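Local coordinates for T-cell surface protein tactile (Homo sapiens, PDB 6ARQ) that uses extracellular immunoglobulin domains, one V-type domain of which forms this chain, to promote natural killer cell adhesion to target cells bearing the poliovirus receptor, at residues L24-Q29 with K111-L116. The protein carries 1 engineered substitution. Numbering follows the deposited sequence.
Sequences LTCQTQ and KIYNLL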
# COMPACT_ATOMS: atom_id res chain seq x y z
N LEU A 24 -26.99 1.99 39.91
CA LEU A 24 -26.03 2.63 39.00
C LEU A 24 -26.77 3.73 38.26
O LEU A 24 -27.68 3.43 37.49
CB LEU A 24 -25.39 1.60 38.03
CG LEU A 24 -24.74 0.35 38.64
CD1 LEU A 24 -24.50 -0.70 37.58
CD2 LEU A 24 -23.43 0.68 39.35
N THR A 25 -26.45 5.00 38.57
CA THR A 25 -27.15 6.15 38.00
C THR A 25 -26.24 6.98 37.10
O THR A 25 -25.14 7.37 37.50
CB THR A 25 -27.75 7.02 39.12
OG1 THR A 25 -28.40 6.19 40.08
CG2 THR A 25 -28.73 8.07 38.61
N CYS A 26 -26.72 7.26 35.88
CA CYS A 26 -26.07 8.10 34.88
C CYS A 26 -26.83 9.43 34.82
O CYS A 26 -27.88 9.51 34.19
CB CYS A 26 -26.01 7.40 33.53
SG CYS A 26 -24.94 5.94 33.48
N GLN A 27 -26.33 10.44 35.55
CA GLN A 27 -26.95 11.77 35.63
C GLN A 27 -26.39 12.69 34.55
O GLN A 27 -25.18 12.83 34.42
CB GLN A 27 -26.75 12.38 37.03
CG GLN A 27 -27.74 13.49 37.37
CD GLN A 27 -27.77 13.89 38.83
OE1 GLN A 27 -28.58 14.72 39.25
NE2 GLN A 27 -26.89 13.31 39.66
N THR A 28 -27.29 13.31 33.77
CA THR A 28 -26.93 14.22 32.68
C THR A 28 -28.01 15.32 32.51
O THR A 28 -29.12 15.19 33.03
CB THR A 28 -26.68 13.44 31.37
OG1 THR A 28 -26.18 14.33 30.37
CG2 THR A 28 -27.91 12.69 30.85
N GLN A 29 -27.65 16.40 31.80
CA GLN A 29 -28.51 17.54 31.52
C GLN A 29 -28.36 17.95 30.06
O GLN A 29 -27.25 17.95 29.53
CB GLN A 29 -28.18 18.72 32.46
CG GLN A 29 -29.40 19.41 33.04
CD GLN A 29 -29.64 20.81 32.51
OE1 GLN A 29 -28.98 21.29 31.58
NE2 GLN A 29 -30.61 21.49 33.09
N LYS A 111 -20.70 5.98 30.22
CA LYS A 111 -20.19 5.73 31.57
C LYS A 111 -20.18 4.22 31.83
O LYS A 111 -21.21 3.56 31.67
CB LYS A 111 -21.00 6.48 32.64
CG LYS A 111 -20.17 6.79 33.88
CD LYS A 111 -20.98 7.48 34.97
CE LYS A 111 -20.94 8.99 34.90
NZ LYS A 111 -21.76 9.61 35.97
N ILE A 112 -19.00 3.69 32.18
CA ILE A 112 -18.80 2.26 32.44
C ILE A 112 -18.60 2.07 33.95
O ILE A 112 -17.72 2.69 34.55
CB ILE A 112 -17.63 1.66 31.61
CG1 ILE A 112 -17.70 2.06 30.12
CG2 ILE A 112 -17.58 0.13 31.75
CD1 ILE A 112 -16.66 3.09 29.69
N TYR A 113 -19.43 1.20 34.54
CA TYR A 113 -19.40 0.84 35.95
C TYR A 113 -18.90 -0.58 36.10
O TYR A 113 -19.56 -1.51 35.63
CB TYR A 113 -20.80 0.98 36.58
CG TYR A 113 -21.27 2.40 36.82
CD1 TYR A 113 -20.90 3.08 37.98
CD2 TYR A 113 -22.14 3.02 35.94
CE1 TYR A 113 -21.36 4.38 38.22
CE2 TYR A 113 -22.60 4.32 36.17
CZ TYR A 113 -22.21 4.99 37.32
OH TYR A 113 -22.65 6.26 37.57
N ASN A 114 -17.73 -0.76 36.73
CA ASN A 114 -17.18 -2.09 36.96
C ASN A 114 -17.59 -2.53 38.36
O ASN A 114 -17.01 -2.10 39.35
CB ASN A 114 -15.65 -2.12 36.76
CG ASN A 114 -15.02 -3.49 36.85
OD1 ASN A 114 -15.61 -4.52 36.48
ND2 ASN A 114 -13.79 -3.54 37.32
N LEU A 115 -18.68 -3.32 38.43
CA LEU A 115 -19.24 -3.82 39.68
C LEU A 115 -18.49 -5.07 40.14
O LEU A 115 -18.44 -6.06 39.42
CB LEU A 115 -20.75 -4.10 39.52
CG LEU A 115 -21.51 -4.63 40.74
CD1 LEU A 115 -21.63 -3.57 41.83
CD2 LEU A 115 -22.88 -5.12 40.34
N LEU A 116 -17.91 -4.99 41.35
CA LEU A 116 -17.15 -6.07 41.96
C LEU A 116 -17.83 -6.53 43.24
O LEU A 116 -18.07 -5.72 44.14
CB LEU A 116 -15.70 -5.63 42.23
CG LEU A 116 -14.86 -5.27 41.00
CD1 LEU A 116 -14.55 -3.79 40.96
CD2 LEU A 116 -13.59 -6.09 40.96
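Tyr113 reaches from one sheet of the V-type immunoglobulin sandwich to the edge strand of the other, meeting Leu24, Cys26 and finally the carbonyl of Thr25. The segment axes approach to 8.9 Å and run nearly antiparallel, at 160°, and the bond joining them comes from a side chain, as expected of strands in facing sheets. CG of Tyr113 stands beside its own backbone N, opposite the carbonyl carbon, and from there the ring extends across the gap. Leu24 lies against one ring face: its CB sits over the rim, while CD2 comes to 3.7 Å from Tyr113 CG, the two side chains running alongside each other from opposite strands. The sulfur takes a different position. Cys26 SG is in the ring plane at its edge, 89° off the normal, with Tyr113 CE2 its nearest ring atom at 3.9 Å. That same sulfur forms the intersheet disulfide with Cys99, and Trp39 touches Leu24, Cys26 and Tyr113, so the tyrosine packs directly against the canonical immunoglobulin core. Lys111 adds the first carbon of its side chain, CB lying 4.1 Å from Cys26 SG. At the far end of the ring, the phenol donates to the backbone, with Tyr113 OH 2.7 Å from Thr25 O. The hydroxyl approaches from above the carbonyl plane, at a C=O...donor angle of 134°.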